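PDB 1UMR: snaclec convulxin subunit alpha from Crotalus durissus, which activates platelets, as part of a snake venom lectin-like toxin, by binding the platelet collagen receptor glycoprotein VI. Local coordinates for residues A[50-53]-A[54-57]; A[27-30]-A[31-35]; A[96-99]-A[100-103]; A[3-6]-A[7-10]. One frame throughout, in Å; residues are numbered along the deposited sequence.

Contact 1: residues A[50-53]-A[54-57]; sequences ADFV and AWMV
F52 meets both W55 and M56 one turn further along the helix 47-60, and the path of M56 shows how. Its CB starts against the backbone of the preceding turn, 3.6 Å from F52 O, and also lies 3.9 Å from CZ of the F52 ring. CG stays beside the same ring carbon. The sulfur SD follows it, 4.0 Å from F52 CZ, and sits 5.1 Å from the ring centroid at 61° off the normal, an oblique Met-aromatic contact. The chain is extended as far as SD and bends only at the last torsion (chi3 68°), which turns the methyl CE away from the F52 ring. F52 leaves the helix with CG anti to its own N (chi1 162°), a setting that carries the ring forward over the next turn; there CE1 comes within 4.1 Å of W55 CZ3. Beneath these side chains the backbone keeps regular i to i+4 bonds, among them M56 N to F52 O at 2.9 Å and W55 N to D51 O, the latter almost straight. V53 and V57 touch through CG1 and CG2, 3.9 Å apart. The helix packs against the strands of the lectin domain: V53 and M56 rest on Y16 of strand 14-20, V57 on I18 of that strand and V128 of strand 125-131, while the F52 ring stacks with Y11 of strand 9-11.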
ATOM      1  N   ALA A  50     -38.324  -9.274 -19.347  1.00 39.60           N
ATOM      2  CA  ALA A  50     -39.153  -9.983 -18.327  1.00 46.45           C
ATOM      3  C   ALA A  50     -40.508  -9.358 -18.232  1.00 42.25           C
ATOM      4  O   ALA A  50     -41.508 -10.065 -18.267  1.00 48.97           O
ATOM      5  CB  ALA A  50     -38.480 -10.041 -16.838  1.00 37.39           C
ATOM      6  N   ASP A  51     -40.549  -8.034 -18.041  1.00 52.95           N
ATOM      7  CA  ASP A  51     -41.820  -7.247 -18.132  1.00 53.95           C
ATOM      8  C   ASP A  51     -42.698  -7.638 -19.355  1.00 49.52           C
ATOM      9  O   ASP A  51     -43.870  -8.095 -19.186  1.00 48.24           O
ATOM     10  CB  ASP A  51     -41.506  -5.753 -18.184  1.00 59.10           C
ATOM     11  CG  ASP A  51     -42.740  -4.902 -18.014  1.00 66.94           C
ATOM     12  OD1 ASP A  51     -43.106  -4.576 -16.887  1.00 67.41           O
ATOM     13  OD2 ASP A  51     -43.465  -4.516 -18.945  1.00 77.09           O
ATOM     14  N   PHE A  52     -42.110  -7.585 -20.564  1.00 40.11           N
ATOM     15  CA  PHE A  52     -42.925  -7.819 -21.767  1.00 37.69           C
ATOM     16  C   PHE A  52     -43.433  -9.276 -21.729  1.00 47.13           C
ATOM     17  O   PHE A  52     -44.601  -9.532 -21.999  1.00 52.65           O
ATOM     18  CB  PHE A  52     -42.189  -7.655 -23.078  1.00 38.91           C
ATOM     19  CG  PHE A  52     -42.941  -8.309 -24.199  1.00 39.90           C
ATOM     20  CD1 PHE A  52     -44.054  -7.639 -24.787  1.00 38.37           C
ATOM     21  CD2 PHE A  52     -42.621  -9.611 -24.603  1.00 30.83           C
ATOM     22  CE1 PHE A  52     -44.876  -8.293 -25.744  1.00 43.82           C
ATOM     23  CE2 PHE A  52     -43.344 -10.255 -25.594  1.00 39.67           C
ATOM     24  CZ  PHE A  52     -44.543  -9.658 -26.137  1.00 29.64           C
ATOM     25  N   VAL A  53     -42.557 -10.241 -21.408  1.00 42.47           N
ATOM     26  CA  VAL A  53     -42.999 -11.597 -21.373  1.00 43.42           C
ATOM     27  C   VAL A  53     -44.086 -11.811 -20.286  1.00 43.17           C
ATOM     28  O   VAL A  53     -45.017 -12.607 -20.494  1.00 34.12           O
ATOM     29  CB  VAL A  53     -41.867 -12.620 -21.149  1.00 45.45           C
ATOM     30  CG1 VAL A  53     -42.481 -14.019 -21.167  1.00 45.32           C
ATOM     31  CG2 VAL A  53     -40.854 -12.590 -22.244  1.00 40.69           C
ATOM     32  N   ALA A  54     -43.983 -11.132 -19.146  1.00 37.23           N
ATOM     33  CA  ALA A  54     -44.985 -11.447 -18.124  1.00 46.25           C
ATOM     34  C   ALA A  54     -46.404 -10.944 -18.567  1.00 48.12           C
ATOM     35  O   ALA A  54     -47.414 -11.665 -18.536  1.00 49.28           O
ATOM     36  CB  ALA A  54     -44.547 -10.905 -16.696  1.00 39.78           C
ATOM     37  N   TRP A  55     -46.427  -9.725 -19.077  1.00 49.14           N
ATOM     38  CA  TRP A  55     -47.629  -9.190 -19.679  1.00 45.93           C
ATOM     39  C   TRP A  55     -48.130 -10.140 -20.713  1.00 49.67           C
ATOM     40  O   TRP A  55     -49.278 -10.582 -20.626  1.00 48.85           O
ATOM     41  CB  TRP A  55     -47.317  -7.812 -20.236  1.00 56.39           C
ATOM     42  CG  TRP A  55     -48.430  -7.173 -20.931  1.00 62.98           C
ATOM     43  CD1 TRP A  55     -49.345  -6.219 -20.419  1.00 61.93           C
ATOM     44  CD2 TRP A  55     -48.760  -7.352 -22.311  1.00 63.58           C
ATOM     45  NE1 TRP A  55     -50.216  -5.851 -21.423  1.00 67.83           N
ATOM     46  CE2 TRP A  55     -49.903  -6.526 -22.585  1.00 65.96           C
ATOM     47  CE3 TRP A  55     -48.225  -8.144 -23.353  1.00 57.28           C
ATOM     48  CZ2 TRP A  55     -50.517  -6.484 -23.852  1.00 63.72           C
ATOM     49  CZ3 TRP A  55     -48.823  -8.095 -24.618  1.00 59.59           C
ATOM     50  CH2 TRP A  55     -49.976  -7.281 -24.847  1.00 62.58           C
ATOM     51  N   MET A  56     -47.287 -10.545 -21.670  1.00 50.72           N
ATOM     52  CA  MET A  56     -47.849 -11.367 -22.736  1.00 50.53           C
ATOM     53  C   MET A  56     -48.469 -12.633 -22.128  1.00 52.73           C
ATOM     54  O   MET A  56     -49.532 -13.098 -22.562  1.00 51.78           O
ATOM     55  CB  MET A  56     -46.816 -11.724 -23.804  1.00 45.90           C
ATOM     56  CG  MET A  56     -47.437 -12.327 -24.955  1.00 43.77           C
ATOM     57  SD  MET A  56     -46.286 -13.240 -26.043  1.00 48.06           S
ATOM     58  CE  MET A  56     -45.781 -14.653 -25.018  1.00 42.09           C
ATOM     59  N   VAL A  57     -47.821 -13.209 -21.121  1.00 48.19           N
ATOM     60  CA  VAL A  57     -48.342 -14.479 -20.652  1.00 44.34           C
ATOM     61  C   VAL A  57     -49.650 -14.225 -19.863  1.00 54.66           C
ATOM     62  O   VAL A  57     -50.654 -14.966 -20.004  1.00 52.39           O
ATOM     63  CB  VAL A  57     -47.340 -15.141 -19.734  1.00 46.74           C
ATOM     64  CG1 VAL A  57     -48.039 -16.398 -18.890  1.00 41.38           C
ATOM     65  CG2 VAL A  57     -45.992 -15.525 -20.526  1.00 34.47           C
TER

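Contact 2: residues A[27-30]-A[31-35]; sequences DAEW and FCTKQ
A lysine laid over a tryptophan, K34 on W30, is the main side-chain contact here, a cation-pi interaction one turn apart on the outer side of helix 25-35 of the lectin domain. The lysine runs extended beyond CG, and its last two atoms cover one face of the indole. CE lies 3.7 Å from the centroid of the five-membered ring of W30 as a CH-pi contact, and NZ stands 4.0 Å from the centroid of the six-membered ring, only 11° off the normal. T33 comes to the indole from another direction: its CG2 lies near the ring plane, at the edge, 3.7 Å from W30 CD1. Below, F31 N bonds to D27 O at 2.7 Å and C32 N to A28 O at 2.8 Å, whereas the bond from K34 N to W30 O is weak. The inner side of the helix is fixed by the disulfide of C32 with C129 on strand 125-131. E29 OE2 bonds to L41 N and to a polar side chain of another protein chain. The outer pair therefore joins a charge to an aromatic face, and the ammonium group, placed almost squarely above the six-membered ring, would be favoured by its pi electrons.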
ATOM      1  N   ASP A  27     -39.938 -31.592 -24.453  1.00 45.23           N
ATOM      2  CA  ASP A  27     -40.841 -31.732 -25.597  1.00 47.44           C
ATOM      3  C   ASP A  27     -41.195 -30.343 -26.065  1.00 41.29           C
ATOM      4  O   ASP A  27     -41.349 -30.111 -27.245  1.00 37.58           O
ATOM      5  CB  ASP A  27     -42.122 -32.494 -25.225  1.00 51.34           C
ATOM      6  CG  ASP A  27     -41.890 -34.022 -25.138  1.00 56.11           C
ATOM      7  OD1 ASP A  27     -40.897 -34.527 -25.697  1.00 52.03           O
ATOM      8  OD2 ASP A  27     -42.672 -34.779 -24.530  1.00 52.85           O
ATOM      9  N   ALA A  28     -41.315 -29.440 -25.089  1.00 33.86           N
ATOM     10  CA  ALA A  28     -41.589 -28.015 -25.323  1.00 41.70           C
ATOM     11  C   ALA A  28     -40.479 -27.389 -26.078  1.00 41.05           C
ATOM     12  O   ALA A  28     -40.731 -26.723 -27.059  1.00 40.74           O
ATOM     13  CB  ALA A  28     -41.852 -27.208 -24.042  1.00 36.11           C
ATOM     14  N   GLU A  29     -39.245 -27.558 -25.603  1.00 45.20           N
ATOM     15  CA  GLU A  29     -38.135 -26.956 -26.324  1.00 38.67           C
ATOM     16  C   GLU A  29     -38.067 -27.550 -27.765  1.00 42.97           C
ATOM     17  O   GLU A  29     -37.791 -26.823 -28.753  1.00 45.83           O
ATOM     18  CB  GLU A  29     -36.871 -27.188 -25.585  1.00 37.25           C
ATOM     19  CG  GLU A  29     -35.695 -27.182 -26.504  1.00 28.17           C
ATOM     20  CD  GLU A  29     -35.280 -25.708 -26.763  1.00 35.02           C
ATOM     21  OE1 GLU A  29     -34.414 -25.381 -27.571  1.00 37.69           O
ATOM     22  OE2 GLU A  29     -35.830 -24.858 -26.103  1.00 35.13           O
ATOM     23  N   TRP A  30     -38.383 -28.835 -27.942  1.00 35.18           N
ATOM     24  CA  TRP A  30     -38.314 -29.342 -29.326  1.00 40.22           C
ATOM     25  C   TRP A  30     -39.487 -28.775 -30.157  1.00 47.32           C
ATOM     26  O   TRP A  30     -39.324 -28.280 -31.307  1.00 51.38           O
ATOM     27  CB  TRP A  30     -38.448 -30.825 -29.297  1.00 40.35           C
ATOM     28  CG  TRP A  30     -38.275 -31.635 -30.604  1.00 43.43           C
ATOM     29  CD1 TRP A  30     -37.631 -31.274 -31.817  1.00 34.44           C
ATOM     30  CD2 TRP A  30     -38.832 -32.936 -30.815  1.00 37.31           C
ATOM     31  NE1 TRP A  30     -37.748 -32.331 -32.706  1.00 40.39           N
ATOM     32  CE2 TRP A  30     -38.442 -33.365 -32.105  1.00 36.75           C
ATOM     33  CE3 TRP A  30     -39.506 -33.849 -29.971  1.00 41.81           C
ATOM     34  CZ2 TRP A  30     -38.735 -34.654 -32.586  1.00 39.61           C
ATOM     35  CZ3 TRP A  30     -39.856 -35.112 -30.486  1.00 43.80           C
ATOM     36  CH2 TRP A  30     -39.453 -35.498 -31.768  1.00 35.83           C
ATOM     37  N   PHE A  31     -40.671 -28.844 -29.581  1.00 42.63           N
ATOM     38  CA  PHE A  31     -41.760 -28.168 -30.251  1.00 45.19           C
ATOM     39  C   PHE A  31     -41.349 -26.684 -30.673  1.00 45.99           C
ATOM     40  O   PHE A  31     -41.581 -26.275 -31.837  1.00 47.34           O
ATOM     41  CB  PHE A  31     -42.995 -28.199 -29.356  1.00 37.75           C
ATOM     42  CG  PHE A  31     -44.202 -27.506 -29.974  1.00 42.70           C
ATOM     43  CD1 PHE A  31     -44.400 -26.126 -29.769  1.00 40.74           C
ATOM     44  CD2 PHE A  31     -45.114 -28.225 -30.803  1.00 47.30           C
ATOM     45  CE1 PHE A  31     -45.519 -25.435 -30.386  1.00 41.64           C
ATOM     46  CE2 PHE A  31     -46.174 -27.539 -31.475  1.00 51.66           C
ATOM     47  CZ  PHE A  31     -46.392 -26.129 -31.230  1.00 43.02           C
ATOM     48  N   CYS A  32     -40.780 -25.885 -29.755  1.00 37.88           N
ATOM     49  CA  CYS A  32     -40.433 -24.481 -30.129  1.00 46.70           C
ATOM     50  C   CYS A  32     -39.582 -24.505 -31.407  1.00 40.63           C
ATOM     51  O   CYS A  32     -39.806 -23.783 -32.340  1.00 44.93           O
ATOM     52  CB  CYS A  32     -39.705 -23.712 -29.027  1.00 32.60           C
ATOM     53  SG  CYS A  32     -40.860 -23.351 -27.737  1.00 41.17           S
ATOM     54  N   THR A  33     -38.668 -25.450 -31.461  1.00 41.87           N
ATOM     55  CA  THR A  33     -37.630 -25.458 -32.442  1.00 36.47           C
ATOM     56  C   THR A  33     -38.260 -25.661 -33.848  1.00 39.62           C
ATOM     57  O   THR A  33     -37.710 -25.216 -34.908  1.00 38.87           O
ATOM     58  CB  THR A  33     -36.750 -26.654 -31.904  1.00 46.32           C
ATOM     59  OG1 THR A  33     -35.415 -26.249 -31.414  1.00 41.03           O
ATOM     60  CG2 THR A  33     -36.665 -27.813 -32.802  1.00 24.39           C
ATOM     61  N   LYS A  34     -39.421 -26.330 -33.856  1.00 37.60           N
ATOM     62  CA  LYS A  34     -40.064 -26.717 -35.084  1.00 36.62           C
ATOM     63  C   LYS A  34     -40.867 -25.498 -35.627  1.00 41.77           C
ATOM     64  O   LYS A  34     -41.220 -25.522 -36.763  1.00 37.92           O
ATOM     65  CB  LYS A  34     -41.037 -27.902 -34.903  1.00 40.68           C
ATOM     66  CG  LYS A  34     -40.373 -29.264 -34.408  1.00 45.94           C
ATOM     67  CD  LYS A  34     -41.508 -30.279 -34.105  1.00 45.33           C
ATOM     68  CE  LYS A  34     -41.002 -31.717 -33.882  1.00 51.33           C
ATOM     69  NZ  LYS A  34     -42.100 -32.511 -33.264  1.00 49.36           N
ATOM     70  N   GLN A  35     -41.136 -24.476 -34.801  1.00 32.65           N
ATOM     71  CA  GLN A  35     -41.933 -23.336 -35.181  1.00 38.89           C
ATOM     72  C   GLN A  35     -41.189 -22.435 -36.137  1.00 45.93           C
ATOM     73  O   GLN A  35     -41.822 -21.813 -36.926  1.00 47.76           O
ATOM     74  CB  GLN A  35     -42.386 -22.547 -33.937  1.00 37.65           C
ATOM     75  CG  GLN A  35     -43.392 -23.251 -33.028  1.00 41.31           C
ATOM     76  CD  GLN A  35     -44.288 -24.250 -33.768  1.00 51.23           C
ATOM     77  OE1 GLN A  35     -44.105 -25.497 -33.666  1.00 51.20           O
ATOM     78  NE2 GLN A  35     -45.202 -23.730 -34.551  1.00 47.24           N
TER

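Contact 3: residues A[96-99]-A[100-103]; sequences LLDL and YITK
L96 opens the segment by reaching across to both Y100 and I101 with its two methyl groups. With CG anti to the backbone N (chi1 -176°), CD1 comes 4.0 Å from Y100 CB and CD2 lies 3.8 Å from I101 CG1; the leucine and tyrosine side chains cross at about a right angle. L97 contributes mainly its carbonyl, which takes the bond from Y100 N at 2.8 Å, with the donor 50° out of the carbonyl plane. D98 follows in the same way: I101 N reaches D98 O at 2.7 Å, nearly straight at 162°. The aspartate side chain runs beside that of I101, pointing the same way, and its OD1 is 3.7 Å from I101 CD1. L99 ends the segment with CB 4.2 Å from Y100 CD1. These successive i to i+3 bonds belong to a short 3-10 turn in the long loop between strands 67-74 and 104-108, the region that in snaclecs is extended and swapped between subunits. Another protein chain packs on L96, L97 and Y100 here and makes backbone hydrogen bonds with L97. The chemistry is thus mixed: two backbone bonds curl the chain, and the methyls of L96, just ahead of the turn, pack on Y100 and I101 at its far end.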
ATOM      1  N   LEU A  96     -30.223 -39.129  -4.189  1.00 40.56           N
ATOM      2  CA  LEU A  96     -31.328 -38.148  -4.348  1.00 45.48           C
ATOM      3  C   LEU A  96     -32.387 -38.714  -5.338  1.00 46.85           C
ATOM      4  O   LEU A  96     -32.020 -39.204  -6.407  1.00 46.14           O
ATOM      5  CB  LEU A  96     -30.836 -36.841  -4.943  1.00 41.52           C
ATOM      6  CG  LEU A  96     -31.877 -35.738  -5.065  1.00 45.15           C
ATOM      7  CD1 LEU A  96     -32.325 -35.381  -3.660  1.00 35.94           C
ATOM      8  CD2 LEU A  96     -31.231 -34.462  -5.775  1.00 39.82           C
ATOM      9  N   LEU A  97     -33.664 -38.649  -4.937  1.00 48.93           N
ATOM     10  CA  LEU A  97     -34.841 -39.194  -5.666  1.00 42.98           C
ATOM     11  C   LEU A  97     -35.163 -38.388  -6.903  1.00 41.83           C
ATOM     12  O   LEU A  97     -35.111 -37.117  -6.886  1.00 41.70           O
ATOM     13  CB  LEU A  97     -36.057 -39.133  -4.714  1.00 43.69           C
ATOM     14  CG  LEU A  97     -36.319 -40.224  -3.646  1.00 45.46           C
ATOM     15  CD1 LEU A  97     -37.470 -39.891  -2.704  1.00 43.55           C
ATOM     16  CD2 LEU A  97     -36.430 -41.685  -4.238  1.00 38.70           C
ATOM     17  N   ASP A  98     -35.549 -39.063  -7.975  1.00 49.39           N
ATOM     18  CA  ASP A  98     -35.991 -38.294  -9.186  1.00 49.06           C
ATOM     19  C   ASP A  98     -36.982 -37.246  -8.816  1.00 44.58           C
ATOM     20  O   ASP A  98     -36.808 -36.070  -9.101  1.00 46.58           O
ATOM     21  CB  ASP A  98     -36.548 -39.215 -10.275  1.00 56.94           C
ATOM     22  CG  ASP A  98     -35.499 -40.189 -10.773  1.00 62.42           C
ATOM     23  OD1 ASP A  98     -34.299 -39.864 -10.700  1.00 71.33           O
ATOM     24  OD2 ASP A  98     -35.750 -41.322 -11.212  1.00 68.52           O
ATOM     25  N   LEU A  99     -38.016 -37.612  -8.095  1.00 49.02           N
ATOM     26  CA  LEU A  99     -38.951 -36.570  -7.733  1.00 53.04           C
ATOM     27  C   LEU A  99     -38.339 -35.253  -7.245  1.00 52.39           C
ATOM     28  O   LEU A  99     -38.950 -34.199  -7.398  1.00 54.00           O
ATOM     29  CB  LEU A  99     -39.995 -37.089  -6.731  1.00 69.65           C
ATOM     30  CG  LEU A  99     -41.461 -37.339  -7.195  1.00 79.77           C
ATOM     31  CD1 LEU A  99     -41.678 -37.646  -8.775  1.00 78.02           C
ATOM     32  CD2 LEU A  99     -42.085 -38.433  -6.266  1.00 82.90           C
ATOM     33  N   TYR A 100     -37.165 -35.282  -6.610  1.00 50.26           N
ATOM     34  CA  TYR A 100     -36.594 -34.033  -6.056  1.00 39.57           C
ATOM     35  C   TYR A 100     -35.510 -33.433  -6.925  1.00 39.85           C
ATOM     36  O   TYR A 100     -34.857 -32.464  -6.523  1.00 46.25           O
ATOM     37  CB  TYR A 100     -36.067 -34.247  -4.611  1.00 43.48           C
ATOM     38  CG  TYR A 100     -37.203 -34.284  -3.577  1.00 47.45           C
ATOM     39  CD1 TYR A 100     -38.020 -35.459  -3.437  1.00 40.40           C
ATOM     40  CD2 TYR A 100     -37.503 -33.136  -2.798  1.00 46.74           C
ATOM     41  CE1 TYR A 100     -39.060 -35.497  -2.532  1.00 38.35           C
ATOM     42  CE2 TYR A 100     -38.519 -33.155  -1.902  1.00 46.57           C
ATOM     43  CZ  TYR A 100     -39.295 -34.373  -1.767  1.00 48.82           C
ATOM     44  OH  TYR A 100     -40.351 -34.394  -0.888  1.00 50.84           O
ATOM     45  N   ILE A 101     -35.282 -34.020  -8.099  1.00 39.74           N
ATOM     46  CA  ILE A 101     -34.354 -33.424  -9.061  1.00 44.30           C
ATOM     47  C   ILE A 101     -35.031 -32.363  -9.878  1.00 44.60           C
ATOM     48  O   ILE A 101     -35.928 -32.715 -10.681  1.00 44.62           O
ATOM     49  CB  ILE A 101     -33.710 -34.512  -9.954  1.00 47.58           C
ATOM     50  CG1 ILE A 101     -32.855 -35.469  -9.093  1.00 39.14           C
ATOM     51  CG2 ILE A 101     -32.863 -33.921 -11.149  1.00 41.83           C
ATOM     52  CD1 ILE A 101     -32.456 -36.758 -10.021  1.00 44.37           C
ATOM     53  N   THR A 102     -34.602 -31.082  -9.692  1.00 35.74           N
ATOM     54  CA  THR A 102     -35.342 -29.943 -10.268  1.00 43.16           C
ATOM     55  C   THR A 102     -34.360 -29.159 -11.095  1.00 45.57           C
ATOM     56  O   THR A 102     -33.777 -28.175 -10.601  1.00 40.94           O
ATOM     57  CB  THR A 102     -35.982 -29.004  -9.188  1.00 47.90           C
ATOM     58  OG1 THR A 102     -35.046 -28.650  -8.119  1.00 36.99           O
ATOM     59  CG2 THR A 102     -37.180 -29.745  -8.400  1.00 48.18           C
ATOM     60  N   LYS A 103     -34.169 -29.631 -12.332  1.00 36.21           N
ATOM     61  CA  LYS A 103     -33.149 -29.120 -13.247  1.00 45.09           C
ATOM     62  C   LYS A 103     -33.680 -28.160 -14.389  1.00 45.66           C
ATOM     63  O   LYS A 103     -32.894 -27.570 -15.159  1.00 41.11           O
ATOM     64  CB  LYS A 103     -32.448 -30.303 -13.904  1.00 44.82           C
ATOM     65  CG  LYS A 103     -31.389 -30.979 -13.076  1.00 44.76           C
ATOM     66  CD  LYS A 103     -30.777 -32.218 -13.900  1.00 38.70           C
ATOM     67  CE  LYS A 103     -29.416 -32.681 -13.225  1.00 45.64           C
ATOM     68  NZ  LYS A 103     -28.876 -33.777 -14.145  1.00 44.68           N
TER

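Contact 4: residues A[3-6]-A[7-10]; sequences HCPS and DWYY
The chain reverses through a type II beta turn from P5 to W8, closed by the bond from W8 N to P5 O at 3.0 Å, and the runs on its two sides, 3-6 and 7-10, head in nearly opposite directions, 161° apart. D7 takes the third position of the turn with a positive phi. Side chains then meet across the bend. The pyrrolidine of P5 lies against the indole of W8: CD sits over one face, and CB approaches CD1 of the tryptophan at 3.6 Å. S6 O reaches the same indole at its edge, close to the ring plane. Nearer the open end, C4 CB and W8 CB are 3.5 Å apart, and the sulfur of C4 turns to the edge of the Y10 ring, 3.5 Å from CD1, in a Cys sulfur-aromatic contact. H3 covers one face of that same ring, its CB 4.1 Å from the Y10 centroid as a CH-pi contact; the imidazole and phenol planes are inclined by 46°, an oblique aromatic pair. The tyrosine gets there with CG anti to its own N (chi1 -159°), which sends the ring back alongside H3 and C4. C4 is also disulfide-bonded to C15 of strand 14-20, W8 meets F131 edge-to-face, and Y10 OH bonds to the backbone of another protein chain. Covalent and aromatic ties thus work together: the disulfide fastens the amino-terminal turn to the neighbouring strand, while its sulfur and H3 border Y10 on edge and face, which, with the bond from its OH to the other chain, probably limits how that ring can move.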
ATOM      1  N   HIS A   3     -43.697  -8.729 -38.622  1.00 61.88           N
ATOM      2  CA  HIS A   3     -42.451  -9.490 -38.481  1.00 57.90           C
ATOM      3  C   HIS A   3     -42.783 -10.884 -37.909  1.00 59.63           C
ATOM      4  O   HIS A   3     -42.009 -11.794 -38.153  1.00 44.49           O
ATOM      5  CB  HIS A   3     -41.328  -8.821 -37.639  1.00 61.40           C
ATOM      6  CG  HIS A   3     -40.852  -7.486 -38.135  1.00 58.00           C
ATOM      7  ND1 HIS A   3     -41.102  -6.313 -37.450  1.00 61.98           N
ATOM      8  CD2 HIS A   3     -40.202  -7.121 -39.269  1.00 57.91           C
ATOM      9  CE1 HIS A   3     -40.602  -5.284 -38.121  1.00 61.27           C
ATOM     10  NE2 HIS A   3     -40.041  -5.752 -39.221  1.00 56.40           N
ATOM     11  N   CYS A   4     -43.926 -11.076 -37.218  1.00 49.19           N
ATOM     12  CA  CYS A   4     -44.125 -12.408 -36.661  1.00 51.75           C
ATOM     13  C   CYS A   4     -45.282 -13.135 -37.317  1.00 46.61           C
ATOM     14  O   CYS A   4     -46.177 -12.451 -37.673  1.00 48.73           O
ATOM     15  CB  CYS A   4     -44.369 -12.267 -35.133  1.00 47.56           C
ATOM     16  SG  CYS A   4     -42.956 -11.396 -34.447  1.00 49.79           S
ATOM     17  N   PRO A   5     -45.342 -14.479 -37.357  1.00 49.76           N
ATOM     18  CA  PRO A   5     -46.623 -15.144 -37.677  1.00 51.77           C
ATOM     19  C   PRO A   5     -47.826 -14.694 -36.792  1.00 52.87           C
ATOM     20  O   PRO A   5     -47.719 -14.058 -35.735  1.00 54.51           O
ATOM     21  CB  PRO A   5     -46.332 -16.669 -37.474  1.00 51.01           C
ATOM     22  CG  PRO A   5     -44.875 -16.785 -37.669  1.00 50.33           C
ATOM     23  CD  PRO A   5     -44.298 -15.479 -37.025  1.00 44.09           C
ATOM     24  N   SER A   6     -49.015 -14.986 -37.297  1.00 59.93           N
ATOM     25  CA  SER A   6     -50.255 -14.787 -36.555  1.00 56.80           C
ATOM     26  C   SER A   6     -50.170 -15.427 -35.155  1.00 52.58           C
ATOM     27  O   SER A   6     -49.745 -16.584 -35.007  1.00 52.00           O
ATOM     28  CB  SER A   6     -51.358 -15.494 -37.314  1.00 56.18           C
ATOM     29  OG  SER A   6     -51.440 -14.946 -38.599  1.00 60.29           O
ATOM     30  N   ASP A   7     -50.640 -14.686 -34.170  1.00 49.47           N
ATOM     31  CA  ASP A   7     -50.704 -15.125 -32.775  1.00 51.61           C
ATOM     32  C   ASP A   7     -49.304 -15.035 -32.107  1.00 52.08           C
ATOM     33  O   ASP A   7     -49.100 -15.564 -30.986  1.00 51.97           O
ATOM     34  CB  ASP A   7     -51.277 -16.534 -32.642  1.00 55.02           C
ATOM     35  CG  ASP A   7     -52.761 -16.633 -33.085  1.00 64.49           C
ATOM     36  OD1 ASP A   7     -53.119 -17.611 -33.848  1.00 58.31           O
ATOM     37  OD2 ASP A   7     -53.614 -15.772 -32.743  1.00 69.32           O
ATOM     38  N   TRP A   8     -48.334 -14.434 -32.791  1.00 44.07           N
ATOM     39  CA  TRP A   8     -47.053 -14.246 -32.129  1.00 45.40           C
ATOM     40  C   TRP A   8     -46.975 -12.803 -31.759  1.00 44.28           C
ATOM     41  O   TRP A   8     -47.464 -11.962 -32.425  1.00 47.57           O
ATOM     42  CB  TRP A   8     -45.890 -14.632 -33.052  1.00 44.52           C
ATOM     43  CG  TRP A   8     -45.751 -16.123 -33.260  1.00 43.76           C
ATOM     44  CD1 TRP A   8     -46.616 -16.940 -33.912  1.00 40.92           C
ATOM     45  CD2 TRP A   8     -44.754 -16.963 -32.683  1.00 37.89           C
ATOM     46  NE1 TRP A   8     -46.200 -18.245 -33.825  1.00 40.75           N
ATOM     47  CE2 TRP A   8     -45.073 -18.292 -33.049  1.00 39.67           C
ATOM     48  CE3 TRP A   8     -43.625 -16.723 -31.852  1.00 44.19           C
ATOM     49  CZ2 TRP A   8     -44.256 -19.384 -32.718  1.00 42.67           C
ATOM     50  CZ3 TRP A   8     -42.849 -17.823 -31.438  1.00 41.05           C
ATOM     51  CH2 TRP A   8     -43.156 -19.133 -31.906  1.00 40.77           C
ATOM     52  N   TYR A   9     -46.323 -12.470 -30.693  1.00 48.29           N
ATOM     53  CA  TYR A   9     -46.094 -11.078 -30.497  1.00 37.82           C
ATOM     54  C   TYR A   9     -44.662 -10.699 -30.853  1.00 42.19           C
ATOM     55  O   TYR A   9     -43.700 -11.491 -30.596  1.00 42.52           O
ATOM     56  CB  TYR A   9     -46.346 -10.766 -29.051  1.00 39.69           C
ATOM     57  CG  TYR A   9     -47.770 -10.895 -28.633  1.00 43.06           C
ATOM     58  CD1 TYR A   9     -48.398 -12.177 -28.601  1.00 46.00           C
ATOM     59  CD2 TYR A   9     -48.512  -9.738 -28.273  1.00 45.35           C
ATOM     60  CE1 TYR A   9     -49.742 -12.305 -28.200  1.00 56.36           C
ATOM     61  CE2 TYR A   9     -49.924  -9.841 -27.907  1.00 54.75           C
ATOM     62  CZ  TYR A   9     -50.496 -11.131 -27.849  1.00 53.53           C
ATOM     63  OH  TYR A   9     -51.788 -11.303 -27.482  1.00 56.79           O
ATOM     64  N   TYR A  10     -44.558  -9.493 -31.419  1.00 40.28           N
ATOM     65  CA  TYR A  10     -43.331  -8.760 -31.695  1.00 42.65           C
ATOM     66  C   TYR A  10     -42.914  -7.882 -30.549  1.00 37.55           C
ATOM     67  O   TYR A  10     -43.653  -6.991 -30.160  1.00 42.13           O
ATOM     68  CB  TYR A  10     -43.434  -7.849 -32.970  1.00 38.42           C
ATOM     69  CG  TYR A  10     -42.024  -7.545 -33.494  1.00 42.44           C
ATOM     70  CD1 TYR A  10     -41.071  -8.571 -33.693  1.00 37.12           C
ATOM     71  CD2 TYR A  10     -41.587  -6.251 -33.626  1.00 46.34           C
ATOM     72  CE1 TYR A  10     -39.809  -8.332 -34.073  1.00 36.50           C
ATOM     73  CE2 TYR A  10     -40.282  -5.998 -34.047  1.00 40.95           C
ATOM     74  CZ  TYR A  10     -39.396  -7.014 -34.231  1.00 41.63           C
ATOM     75  OH  TYR A  10     -38.106  -6.655 -34.655  1.00 36.15           O
TER

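How the contacts relate
Contact 1 is the buried one, contact 2 is partly buried, and contacts 3 and 4 lie at the surface. The two helical contacts sit on different helices, their centres about 20 Å apart, and do not touch. Contact 4 meets both: Y9 packs on F52, W55 and M56 of contact 1, and W8 on Q35 of contact 2, so that the end of the amino-terminal turn and the start of strand 9-11 lie against the two helices. Contact 3 stands apart in the long loop, across the chain's centre from contacts 1 and 4. Sulfur and aromatic groups mark contacts 1 and 4, a cation over an indole marks contact 2, and contact 3 depends on aliphatic packing and backbone bonds where another subunit approaches.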